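Local coordinates for protein DTDP-4-dehydrorhamnose reductase, rfbD ortholog (PDB 1VL0) that probably catalyses the reduction of dTDP-6-deoxy-L-lyxo-4-hexulose to dTDP-L-rhamnose, the last step of dTDP-L-rhamnose synthesis, with a bound nicotinamide coenzyme as hydride donor, at residues Leu16-Asn21 and Ile40-Gln45; Thr50-Val55 and Pro94-Ala99; Asn65-Cys70 and Ala106-Ile111; Cys70-Ala75 and Lys88-Gly93. All blocks are in the same frame, centred on the assembly; numbering follows the deposited sequence.

Interaction 1. Residues Leu16-Asn21 and Ile40-Gln45; sequences LITGAN and IPTDVQ. With NAI (1,4-dihydronicotinamide adenine dinucleotide), chain D.
Backbone bonds join Leu16-Asn21 to Ile40-Gln45 as parallel strands, with Leu16 beside Ile40 and Ile17 beside Pro41. Ile17 N gives its proton to Ile40 O at 3.0 Å (N-H...O 169°), and Thr42 N returns one to Ile17 O at 2.8 Å. Where the first strand gives way to a turn at Gly19, Ala20 N still reaches back to Thr42 O at 3.0 Å. Apolar contacts occur on both faces. With CG swung opposite the backbone N (chi1 171°), Leu16 sends CD1 across Thr42, whose CG2 it meets at 3.5 Å; the two side chains run at about a right angle, and both touch Phe58 of helix 52-62. On the face of Ile17 and Pro41, Ala20 CB lies 3.6 Å from Pro41 CB, and Gln29 of helix 23-32 touches both. These are the first two strands of a Rossmann fold, linked by helix 23-32, and their C-terminal ends receive the adenosine half of the coenzyme. The charged group here is the carboxylate of Asp43, and both its oxygens are used. Asp43 OD1 accepts from the adenine-ribose hydroxyl NAI O2B at 2.5 Å and also from Val44 N. Asp43 OD2 accepts from NAI O3B of the same ribose at 2.6 Å, while its anti lone pair, pointing away from OD1, faces Asn21 N at 3.2 Å.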
# COMPACT_ATOMS: atom_id res chain seq x y z
N LEU A 16 -4.27 -0.30 25.65
CA LEU A 16 -3.44 0.88 25.80
C LEU A 16 -4.06 2.02 25.05
O LEU A 16 -4.38 1.89 23.85
CB LEU A 16 -2.04 0.61 25.27
CG LEU A 16 -1.09 1.79 25.15
CD1 LEU A 16 -0.73 2.39 26.53
CD2 LEU A 16 0.18 1.35 24.43
N ILE A 17 -4.21 3.16 25.74
CA ILE A 17 -4.64 4.39 25.10
C ILE A 17 -3.50 5.37 25.16
O ILE A 17 -3.00 5.67 26.25
CB ILE A 17 -5.89 4.99 25.79
CG1 ILE A 17 -7.02 3.97 25.80
CG2 ILE A 17 -6.35 6.29 25.06
CD1 ILE A 17 -8.14 4.35 26.78
N THR A 18 -3.09 5.88 24.00
CA THR A 18 -2.11 6.96 23.95
C THR A 18 -2.81 8.27 23.71
O THR A 18 -3.84 8.31 22.96
CB THR A 18 -0.97 6.71 22.92
OG1 THR A 18 -1.50 6.43 21.65
CG2 THR A 18 -0.26 5.47 23.22
N GLY A 19 -2.27 9.34 24.30
CA GLY A 19 -2.92 10.68 24.24
C GLY A 19 -4.22 10.65 25.02
O GLY A 19 -5.23 11.25 24.64
N ALA A 20 -4.18 9.92 26.13
CA ALA A 20 -5.37 9.53 26.90
C ALA A 20 -6.03 10.68 27.68
O ALA A 20 -7.22 10.60 28.04
CB ALA A 20 -5.00 8.42 27.86
N ASN A 21 -5.27 11.75 27.91
CA ASN A 21 -5.80 12.95 28.52
C ASN A 21 -6.54 13.89 27.55
O ASN A 21 -7.20 14.84 27.99
CB ASN A 21 -4.66 13.74 29.22
CG ASN A 21 -5.20 14.82 30.14
OD1 ASN A 21 -6.01 14.57 31.02
ND2 ASN A 21 -4.79 16.04 29.88
N ILE A 40 -5.05 1.01 30.08
CA ILE A 40 -3.78 1.62 30.43
C ILE A 40 -3.70 2.96 29.72
O ILE A 40 -3.30 3.01 28.56
CB ILE A 40 -2.61 0.73 29.93
CG1 ILE A 40 -2.79 -0.69 30.46
CG2 ILE A 40 -1.27 1.31 30.36
CD1 ILE A 40 -1.98 -1.69 29.75
N PRO A 41 -4.07 4.03 30.40
CA PRO A 41 -4.03 5.35 29.80
C PRO A 41 -2.64 5.94 29.91
O PRO A 41 -2.03 5.90 30.98
CB PRO A 41 -5.04 6.13 30.62
CG PRO A 41 -5.02 5.47 31.98
CD PRO A 41 -4.54 4.07 31.81
N THR A 42 -2.14 6.50 28.81
CA THR A 42 -0.86 7.14 28.83
C THR A 42 -0.97 8.42 28.09
O THR A 42 -1.72 8.55 27.09
CB THR A 42 0.29 6.26 28.16
OG1 THR A 42 -0.01 5.98 26.79
CG2 THR A 42 0.42 4.88 28.78
N ASP A 43 -0.18 9.37 28.54
CA ASP A 43 0.10 10.54 27.76
C ASP A 43 1.61 10.73 27.74
O ASP A 43 2.38 9.84 28.20
CB ASP A 43 -0.70 11.76 28.28
CG ASP A 43 -1.19 12.64 27.14
OD1 ASP A 43 -0.33 13.33 26.50
OD2 ASP A 43 -2.39 12.70 26.80
N VAL A 44 2.07 11.83 27.18
CA VAL A 44 3.47 11.96 26.77
C VAL A 44 4.45 11.68 27.89
O VAL A 44 5.54 11.14 27.67
CB VAL A 44 3.74 13.32 26.05
CG1 VAL A 44 3.42 14.50 26.95
CG2 VAL A 44 5.17 13.39 25.51
N GLN A 45 4.09 12.08 29.10
CA GLN A 45 4.98 11.92 30.24
C GLN A 45 5.09 10.45 30.71
O GLN A 45 6.02 10.11 31.46
CB GLN A 45 4.53 12.84 31.38
CG GLN A 45 3.21 12.46 32.07
CD GLN A 45 1.96 12.91 31.33
OE1 GLN A 45 2.02 13.74 30.40
NE2 GLN A 45 0.82 12.36 31.76
PA NAI D . -6.38 16.44 21.97
O1A NAI D . -5.53 17.54 21.41
O2A NAI D . -7.53 16.92 22.82
O5B NAI D . -5.38 15.43 22.71
C5B NAI D . -4.26 14.96 21.99
C4B NAI D . -3.20 14.39 22.92
O4B NAI D . -1.96 14.28 22.23
C3B NAI D . -2.87 15.24 24.14
O3B NAI D . -3.28 14.59 25.33
C2B NAI D . -1.34 15.38 24.05
O2B NAI D . -0.66 15.54 25.29
C1B NAI D . -1.02 14.09 23.27
N9A NAI D . 0.36 13.88 22.81
C8A NAI D . 1.13 14.80 22.15
N7A NAI D . 2.34 14.26 21.92
C5A NAI D . 2.39 13.00 22.42
C6A NAI D . 3.40 12.04 22.44
N6A NAI D . 4.59 12.29 21.92
N1A NAI D . 3.16 10.82 23.04
C2A NAI D . 1.90 10.56 23.60
N3A NAI D . 0.92 11.51 23.61
C4A NAI D . 1.14 12.73 23.01
O3 NAI D . -6.86 15.51 20.76
PN NAI D . -8.38 15.21 20.30
O1N NAI D . -8.94 14.07 21.06
O2N NAI D . -9.06 16.50 20.06
O5D NAI D . -8.04 14.48 18.89
C5D NAI D . -8.07 13.06 18.83
C4D NAI D . -7.74 12.61 17.43
O4D NAI D . -8.68 13.15 16.47
C3D NAI D . -6.34 13.04 16.99
O3D NAI D . -5.76 11.87 16.48
C2D NAI D . -6.56 14.10 15.91
O2D NAI D . -5.59 14.18 14.87
C1D NAI D . -7.93 13.67 15.37
N1N NAI D . -8.70 14.76 14.79
C2N NAI D . -9.24 15.71 15.63
C3N NAI D . -10.00 16.73 15.06
C7N NAI D . -10.32 17.96 15.85
O7N NAI D . -11.32 18.81 15.35
N7N NAI D . -9.66 18.23 16.98
C4N NAI D . -10.20 16.77 13.67
C5N NAI D . -9.64 15.80 12.84
C6N NAI D . -8.88 14.80 13.44

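Interaction 2. Residues Thr50-Val55 and Pro94-Ala99; sequences TNVLAV and PKNLAA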
# COMPACT_ATOMS: atom_id res chain seq x y z
N THR A 50 6.91 9.05 20.07
CA THR A 50 7.87 9.37 19.02
C THR A 50 9.22 8.70 19.24
O THR A 50 10.07 8.77 18.36
CB THR A 50 8.12 10.88 18.89
OG1 THR A 50 8.74 11.38 20.07
CG2 THR A 50 6.84 11.64 18.79
N ASN A 51 9.37 8.02 20.38
CA ASN A 51 10.59 7.37 20.76
C ASN A 51 10.51 5.86 20.59
O ASN A 51 9.86 5.18 21.37
CB ASN A 51 10.86 7.68 22.23
CG ASN A 51 12.25 7.21 22.70
OD1 ASN A 51 12.70 6.09 22.44
ND2 ASN A 51 12.93 8.09 23.39
N VAL A 52 11.25 5.34 19.61
CA VAL A 52 11.06 3.95 19.17
C VAL A 52 11.45 2.95 20.25
O VAL A 52 10.73 2.01 20.52
CB VAL A 52 11.76 3.63 17.80
CG1 VAL A 52 13.21 3.84 17.84
CG2 VAL A 52 11.49 2.21 17.36
N LEU A 53 12.57 3.19 20.90
CA LEU A 53 13.03 2.27 21.89
C LEU A 53 12.09 2.21 23.09
O LEU A 53 11.81 1.13 23.63
CB LEU A 53 14.46 2.66 22.32
CG LEU A 53 15.54 2.60 21.21
CD1 LEU A 53 16.91 2.94 21.83
CD2 LEU A 53 15.58 1.23 20.46
N ALA A 54 11.62 3.37 23.52
CA ALA A 54 10.69 3.46 24.64
C ALA A 54 9.39 2.73 24.29
O ALA A 54 8.84 1.94 25.09
CB ALA A 54 10.40 4.94 24.97
N VAL A 55 8.86 3.01 23.09
CA VAL A 55 7.64 2.35 22.64
C VAL A 55 7.78 0.81 22.58
O VAL A 55 6.90 0.08 23.09
CB VAL A 55 7.18 2.89 21.33
CG1 VAL A 55 6.05 2.04 20.81
CG2 VAL A 55 6.72 4.31 21.49
N PRO A 94 2.52 6.93 15.19
CA PRO A 94 1.73 5.81 14.63
C PRO A 94 2.56 4.63 14.09
O PRO A 94 2.27 3.42 14.41
CB PRO A 94 0.90 6.47 13.56
CG PRO A 94 0.76 7.88 14.04
CD PRO A 94 2.04 8.23 14.71
N LYS A 95 3.64 4.96 13.37
CA LYS A 95 4.60 3.97 12.88
C LYS A 95 5.12 3.15 14.03
O LYS A 95 5.13 1.92 13.94
CB LYS A 95 5.81 4.65 12.20
CG LYS A 95 7.02 3.71 11.90
CD LYS A 95 8.31 4.45 11.54
CE LYS A 95 9.45 4.24 12.55
NZ LYS A 95 9.96 2.89 12.79
N ASN A 96 5.60 3.83 15.06
CA ASN A 96 6.20 3.16 16.21
C ASN A 96 5.19 2.26 16.90
O ASN A 96 5.53 1.12 17.33
CB ASN A 96 6.79 4.17 17.22
CG ASN A 96 8.05 4.90 16.70
OD1 ASN A 96 8.72 4.41 15.82
ND2 ASN A 96 8.38 6.04 17.30
N LEU A 97 3.97 2.75 17.04
CA LEU A 97 2.92 2.02 17.75
C LEU A 97 2.41 0.83 16.96
O LEU A 97 2.14 -0.25 17.52
CB LEU A 97 1.76 2.97 18.07
CG LEU A 97 2.06 4.13 19.03
CD1 LEU A 97 0.88 5.08 19.05
CD2 LEU A 97 2.34 3.64 20.46
N ALA A 98 2.28 1.01 15.66
CA ALA A 98 1.82 -0.05 14.77
C ALA A 98 2.76 -1.25 14.74
O ALA A 98 2.32 -2.42 14.88
CB ALA A 98 1.57 0.50 13.36
N ALA A 99 4.06 -0.98 14.63
CA ALA A 99 5.07 -2.02 14.60
C ALA A 99 5.24 -2.70 15.95
O ALA A 99 5.39 -3.92 16.00
CB ALA A 99 6.39 -1.46 14.19
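Asn96 turns CG opposite its own carbonyl carbon (chi1 -70°), which carries the amide out of helix 83-104 and against Val52, at the first turn of helix 52-62. Val55 has CG1 opposite its backbone N (chi1 172°), and this branch leans back onto Asn96 and Leu97. The two ends of the Asn96 amide meet different things. OD1 lies 3.7 Å from Val52 CB, the side chains running at about a right angle to each other. ND2 comes up beside the chain just ahead of the helix, close to Thr50, and donates to Ile49 O; this bond sets which way round the amide sits. Further along, Val55 CG1 rests on the helix backbone at Asn96 O, 3.6 Å away, and reaches Leu97 CD2 at 4.1 Å. Asn51 caps the start of helix 52-62: OD1 accepts from Ala54 N at 3.1 Å, with the donor well above the carbonyl plane although the N-H points at the oxygen almost straight (169°). Thr50 bonds through OG1 to Asp48 and also touches the coenzyme. Val52 packs on Thr272 of a neighbouring subunit, and Lys95 NZ bonds Asn212 and Tyr213 of that subunit. Helix against helix on one side of the parallel strands, with 52-62 lying between strands 37-42 and 66-69 in the chain and 83-104 leading into strand 107-113, is the layered packing of a Rossmann fold.

Interaction 3. Residues Asn65-Cys70 and Ala106-Ile111; sequences NVVINC and AEIVQI. With NAI (1,4-dihydronicotinamide adenine dinucleotide), chain D.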
# COMPACT_ATOMS: atom_id res chain seq x y z
N ASN A 65 -3.46 -5.83 24.13
CA ASN A 65 -4.14 -6.51 23.03
C ASN A 65 -4.53 -5.52 21.92
O ASN A 65 -4.74 -5.90 20.77
CB ASN A 65 -5.40 -7.18 23.54
CG ASN A 65 -5.10 -8.20 24.56
OD1 ASN A 65 -5.28 -7.99 25.76
ND2 ASN A 65 -4.50 -9.27 24.10
N VAL A 66 -4.69 -4.25 22.31
CA VAL A 66 -5.14 -3.16 21.40
C VAL A 66 -4.45 -1.93 21.87
O VAL A 66 -4.30 -1.74 23.10
CB VAL A 66 -6.64 -2.83 21.50
CG1 VAL A 66 -7.05 -1.88 20.32
CG2 VAL A 66 -7.49 -4.07 21.54
N VAL A 67 -3.99 -1.12 20.92
CA VAL A 67 -3.58 0.23 21.20
C VAL A 67 -4.53 1.12 20.44
O VAL A 67 -4.81 0.90 19.25
CB VAL A 67 -2.07 0.52 20.85
CG1 VAL A 67 -1.74 0.22 19.40
CG2 VAL A 67 -1.68 2.00 21.16
N ILE A 68 -5.06 2.12 21.13
CA ILE A 68 -5.81 3.19 20.53
C ILE A 68 -4.99 4.46 20.60
O ILE A 68 -4.72 4.98 21.67
CB ILE A 68 -7.16 3.41 21.23
CG1 ILE A 68 -7.95 2.11 21.23
CG2 ILE A 68 -8.02 4.40 20.49
CD1 ILE A 68 -9.22 2.12 22.07
N ASN A 69 -4.64 4.99 19.43
CA ASN A 69 -3.80 6.16 19.43
C ASN A 69 -4.59 7.44 19.24
O ASN A 69 -5.07 7.74 18.13
CB ASN A 69 -2.75 6.08 18.34
CG ASN A 69 -1.86 7.27 18.35
OD1 ASN A 69 -1.58 7.82 19.42
ND2 ASN A 69 -1.36 7.66 17.21
N CYS A 70 -4.72 8.20 20.34
CA CYS A 70 -5.43 9.48 20.34
C CYS A 70 -4.48 10.66 20.40
O CYS A 70 -4.91 11.80 20.44
CB CYS A 70 -6.39 9.55 21.53
SG CYS A 70 -7.56 8.18 21.56
N ALA A 106 -0.78 -7.30 18.77
CA ALA A 106 -1.83 -6.37 19.10
C ALA A 106 -2.43 -5.66 17.88
O ALA A 106 -1.78 -5.50 16.85
CB ALA A 106 -1.35 -5.35 20.13
N GLU A 107 -3.69 -5.26 18.02
CA GLU A 107 -4.45 -4.46 17.01
C GLU A 107 -4.11 -3.03 17.26
O GLU A 107 -3.70 -2.67 18.35
CB GLU A 107 -5.95 -4.62 17.25
CG GLU A 107 -6.50 -6.05 17.20
CD GLU A 107 -8.00 -6.07 17.47
OE1 GLU A 107 -8.38 -5.90 18.64
OE2 GLU A 107 -8.80 -6.21 16.53
N ILE A 108 -4.26 -2.19 16.25
CA ILE A 108 -4.04 -0.80 16.44
C ILE A 108 -5.20 0.00 15.86
O ILE A 108 -5.60 -0.21 14.71
CB ILE A 108 -2.67 -0.32 15.86
CG1 ILE A 108 -2.58 1.21 15.97
CG2 ILE A 108 -2.45 -0.73 14.39
CD1 ILE A 108 -1.26 1.78 15.85
N VAL A 109 -5.75 0.93 16.67
CA VAL A 109 -6.67 1.93 16.16
C VAL A 109 -5.88 3.21 16.04
O VAL A 109 -5.26 3.67 16.97
CB VAL A 109 -7.89 2.20 17.04
CG1 VAL A 109 -8.77 3.25 16.47
CG2 VAL A 109 -8.72 0.93 17.23
N GLN A 110 -5.94 3.81 14.87
CA GLN A 110 -5.30 5.11 14.59
C GLN A 110 -6.38 6.14 14.19
O GLN A 110 -7.10 5.97 13.19
CB GLN A 110 -4.35 4.93 13.43
CG GLN A 110 -3.84 6.22 12.77
CD GLN A 110 -3.02 7.06 13.72
OE1 GLN A 110 -2.58 6.60 14.78
NE2 GLN A 110 -2.79 8.30 13.32
N ILE A 111 -6.46 7.20 14.96
CA ILE A 111 -7.43 8.21 14.69
C ILE A 111 -6.82 9.23 13.71
O ILE A 111 -5.68 9.70 13.91
CB ILE A 111 -7.91 8.91 16.00
CG1 ILE A 111 -8.33 7.90 17.08
CG2 ILE A 111 -9.08 9.87 15.64
CD1 ILE A 111 -9.60 7.13 16.83
PA NAI D . -6.38 16.44 21.97
O1A NAI D . -5.53 17.54 21.41
O2A NAI D . -7.53 16.92 22.82
O5B NAI D . -5.38 15.43 22.71
C5B NAI D . -4.26 14.96 21.99
C4B NAI D . -3.20 14.39 22.92
O4B NAI D . -1.96 14.28 22.23
C3B NAI D . -2.87 15.24 24.14
O3B NAI D . -3.28 14.59 25.33
C2B NAI D . -1.34 15.38 24.05
O2B NAI D . -0.66 15.54 25.29
C1B NAI D . -1.02 14.09 23.27
N9A NAI D . 0.36 13.88 22.81
C8A NAI D . 1.13 14.80 22.15
N7A NAI D . 2.34 14.26 21.92
C5A NAI D . 2.39 13.00 22.42
C6A NAI D . 3.40 12.04 22.44
N6A NAI D . 4.59 12.29 21.92
N1A NAI D . 3.16 10.82 23.04
C2A NAI D . 1.90 10.56 23.60
N3A NAI D . 0.92 11.51 23.61
C4A NAI D . 1.14 12.73 23.01
O3 NAI D . -6.86 15.51 20.76
PN NAI D . -8.38 15.21 20.30
O1N NAI D . -8.94 14.07 21.06
O2N NAI D . -9.06 16.50 20.06
O5D NAI D . -8.04 14.48 18.89
C5D NAI D . -8.07 13.06 18.83
C4D NAI D . -7.74 12.61 17.43
O4D NAI D . -8.68 13.15 16.47
C3D NAI D . -6.34 13.04 16.99
O3D NAI D . -5.76 11.87 16.48
C2D NAI D . -6.56 14.10 15.91
O2D NAI D . -5.59 14.18 14.87
C1D NAI D . -7.93 13.67 15.37
N1N NAI D . -8.70 14.76 14.79
C2N NAI D . -9.24 15.71 15.63
C3N NAI D . -10.00 16.73 15.06
C7N NAI D . -10.32 17.96 15.85
O7N NAI D . -11.32 18.81 15.35
N7N NAI D . -9.66 18.23 16.98
C4N NAI D . -10.20 16.77 13.67
C5N NAI D . -9.64 15.80 12.84
C6N NAI D . -8.88 14.80 13.44
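Asn69 and Gln110 sit side by side on neighbouring parallel strands, their amide planes 39° apart. From Asn69 CB, which is 3.6 Å from Gln110 OE1, the chain continues with CG opposite the backbone N (chi1 -179°), where Leu97 of helix 83-104 packs on it. At the tip, ND2 gives a proton to Gln110 OE1 at 2.9 Å; the bond is nearly straight (162°), enters on a lone pair in the carbonyl plane and leaves within the amide plane of Asn69. The other tip atom, OD1, accepts from Thr18 OG1 and Ala71 N. Gln110 bends at chi2 to bring OE1 beside its neighbour. On the same face Val67 CG1 meets Ile108 CG1 at 3.7 Å, while on the other Ile68 CG2 nears Val109 CB at 4.1 Å under helix 197-210. Four backbone bonds form the ladder, the shortest being Val109 N to Val67 O at 2.7 Å; Asn69 N to Val109 O follows at 2.9 Å. These are central strands of the Rossmann sheet. Beyond the end of strand 66-69, Ile111 O, still within strand 107-113, takes a weak bond at 3.4 Å from NAI O3D on the nicotinamide ribose, and Lys141 NZ also reaches this carbonyl. The buried Asn69 amide is thus held at both tip atoms, which fixes its rotation and ties three strands and the following loop together by polar bonds inside the sheet.

Interaction 4. Residues Cys70-Ala75 and Lys88-Gly93; sequences CAAHTA and KINAIG. With NAI (1,4-dihydronicotinamide adenine dinucleotide), chain D.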
# COMPACT_ATOMS: atom_id res chain seq x y z
N CYS A 70 -4.72 8.20 20.34
CA CYS A 70 -5.43 9.48 20.34
C CYS A 70 -4.48 10.66 20.40
O CYS A 70 -4.91 11.80 20.44
CB CYS A 70 -6.39 9.55 21.53
SG CYS A 70 -7.56 8.18 21.56
N ALA A 71 -3.18 10.39 20.43
CA ALA A 71 -2.17 11.44 20.50
C ALA A 71 -2.01 12.07 19.13
O ALA A 71 -1.97 11.35 18.14
CB ALA A 71 -0.86 10.86 20.93
N ALA A 72 -1.88 13.38 19.07
CA ALA A 72 -1.60 14.06 17.82
C ALA A 72 -1.13 15.47 18.10
O ALA A 72 -1.32 15.94 19.18
CB ALA A 72 -2.85 14.10 16.96
N HIS A 73 -0.52 16.10 17.09
CA HIS A 73 -0.19 17.52 17.02
C HIS A 73 -1.31 18.11 16.17
O HIS A 73 -1.29 18.03 14.93
CB HIS A 73 1.18 17.71 16.34
CG HIS A 73 1.70 19.12 16.37
ND1 HIS A 73 0.91 20.22 16.60
CD2 HIS A 73 2.95 19.61 16.16
CE1 HIS A 73 1.65 21.32 16.57
NE2 HIS A 73 2.89 20.97 16.30
N THR A 74 -2.32 18.64 16.86
CA THR A 74 -3.56 19.11 16.24
C THR A 74 -3.62 20.60 16.02
O THR A 74 -4.54 21.05 15.36
CB THR A 74 -4.79 18.67 17.05
OG1 THR A 74 -4.65 18.98 18.45
CG2 THR A 74 -4.92 17.17 17.03
N ALA A 75 -2.67 21.36 16.56
CA ALA A 75 -2.55 22.78 16.22
C ALA A 75 -2.21 22.90 14.72
O ALA A 75 -1.04 22.83 14.30
CB ALA A 75 -1.49 23.48 17.09
N LYS A 88 6.98 13.82 13.52
CA LYS A 88 7.31 12.95 14.63
C LYS A 88 6.07 12.46 15.35
O LYS A 88 5.96 11.27 15.64
CB LYS A 88 8.23 13.65 15.65
CG LYS A 88 9.62 13.89 15.18
CD LYS A 88 10.45 14.50 16.35
CE LYS A 88 11.86 14.87 15.87
NZ LYS A 88 12.74 15.44 16.91
N ILE A 89 5.16 13.39 15.66
CA ILE A 89 3.98 13.03 16.42
C ILE A 89 2.91 12.39 15.54
O ILE A 89 2.28 11.44 15.93
CB ILE A 89 3.40 14.26 17.16
CG1 ILE A 89 4.46 14.85 18.12
CG2 ILE A 89 2.14 13.85 17.98
CD1 ILE A 89 3.98 16.08 18.96
N ASN A 90 2.67 12.97 14.37
CA ASN A 90 1.54 12.56 13.54
C ASN A 90 1.83 11.35 12.64
O ASN A 90 0.89 10.69 12.23
CB ASN A 90 1.02 13.73 12.70
CG ASN A 90 0.32 14.77 13.53
OD1 ASN A 90 -0.08 14.51 14.65
ND2 ASN A 90 0.17 15.98 12.98
N ALA A 91 3.12 11.08 12.34
CA ALA A 91 3.49 9.97 11.47
C ALA A 91 4.37 8.93 12.12
O ALA A 91 4.06 7.75 12.05
CB ALA A 91 4.13 10.46 10.26
N ILE A 92 5.48 9.36 12.73
CA ILE A 92 6.43 8.44 13.38
C ILE A 92 5.81 7.78 14.61
O ILE A 92 6.07 6.63 14.90
CB ILE A 92 7.73 9.19 13.84
CG1 ILE A 92 8.51 9.80 12.67
CG2 ILE A 92 8.67 8.28 14.67
CD1 ILE A 92 8.72 8.93 11.54
N GLY A 93 5.00 8.53 15.35
CA GLY A 93 4.29 7.95 16.49
C GLY A 93 3.45 6.75 16.12
O GLY A 93 3.61 5.67 16.66
PA NAI D . -6.38 16.44 21.97
O1A NAI D . -5.53 17.54 21.41
O2A NAI D . -7.53 16.92 22.82
O5B NAI D . -5.38 15.43 22.71
C5B NAI D . -4.26 14.96 21.99
C4B NAI D . -3.20 14.39 22.92
O4B NAI D . -1.96 14.28 22.23
C3B NAI D . -2.87 15.24 24.14
O3B NAI D . -3.28 14.59 25.33
C2B NAI D . -1.34 15.38 24.05
O2B NAI D . -0.66 15.54 25.29
C1B NAI D . -1.02 14.09 23.27
N9A NAI D . 0.36 13.88 22.81
C8A NAI D . 1.13 14.80 22.15
N7A NAI D . 2.34 14.26 21.92
C5A NAI D . 2.39 13.00 22.42
C6A NAI D . 3.40 12.04 22.44
N6A NAI D . 4.59 12.29 21.92
N1A NAI D . 3.16 10.82 23.04
C2A NAI D . 1.90 10.56 23.60
N3A NAI D . 0.92 11.51 23.61
C4A NAI D . 1.14 12.73 23.01
O3 NAI D . -6.86 15.51 20.76
PN NAI D . -8.38 15.21 20.30
O1N NAI D . -8.94 14.07 21.06
O2N NAI D . -9.06 16.50 20.06
O5D NAI D . -8.04 14.48 18.89
C5D NAI D . -8.07 13.06 18.83
C4D NAI D . -7.74 12.61 17.43
O4D NAI D . -8.68 13.15 16.47
C3D NAI D . -6.34 13.04 16.99
O3D NAI D . -5.76 11.87 16.48
C2D NAI D . -6.56 14.10 15.91
O2D NAI D . -5.59 14.18 14.87
C1D NAI D . -7.93 13.67 15.37
N1N NAI D . -8.70 14.76 14.79
C2N NAI D . -9.24 15.71 15.63
C3N NAI D . -10.00 16.73 15.06
C7N NAI D . -10.32 17.96 15.85
O7N NAI D . -11.32 18.81 15.35
N7N NAI D . -9.66 18.23 16.98
C4N NAI D . -10.20 16.77 13.67
C5N NAI D . -9.64 15.80 12.84
C6N NAI D . -8.88 14.80 13.44
O HOH W 1 -0.05 10.36 16.47
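Behind the wall of the coenzyme pocket in this Rossmann fold His73 and Asn90 meet: the loop after strand 66-69 passes between the dinucleotide and helix 83-104. The Asn90 side chain grips the backbone of one residue at both its polar groups. OD1 accepts from His73 N at 2.9 Å along an almost straight bond (170°), and ND2 donates to His73 O at 3.2 Å, an acceptor lying in the amide plane. With CG opposite the carbonyl carbon (chi1 -71°), the amide reaches from the helix to the loop; ND2 also bonds Thr140 OG1, and the side chain packs on Tyr137 and Lys141, two residues that bind the coenzyme. Ile89 comes from the same helix: CG2 sits 3.6 Å from His73 N, and CD1 extends to the adenine, 3.8 Å from NAI N7A. The loop itself touches the coenzyme too. Ala71 CB lies over a face of the adenine, 3.3 Å from NAI N3A, and Ala72 N donates to NAI O4B of the adenine ribose at the same distance of 3.3 Å; Thr74 OG1 adds a weak bond to a phosphate oxygen, NAI O1A. A wide pi-type turn pairs Gly93 N with Lys88 O instead of Ile89 O. One water then bridges to the loop, donating to Ile89 O at 2.6 Å and to Ala71 O at 2.7 Å.

Overall arrangement
All four contacts lie in the Rossmann half of the chain, with centres 11 to 14 Å apart. Interactions 1 and 3 share the parallel part of one sheet: strand 13-18 lies between 37-42 and 66-69, and 107-113 follows 66-69. Interaction 2 packs helices 52-62 and 83-104 over that sheet, and interaction 4 joins helix 83-104 to the loop leaving strand 66-69. Along the chain interaction 1 closes first, 2 and 3 interleave, and 4 falls within the span of each. Thus strand, loop and helix contacts converge on the coenzyme: interactions 1, 3 and 4 each touch it from both segments, and interaction 2 through Thr50, while interactions 2 and 4 also border a neighbouring subunit.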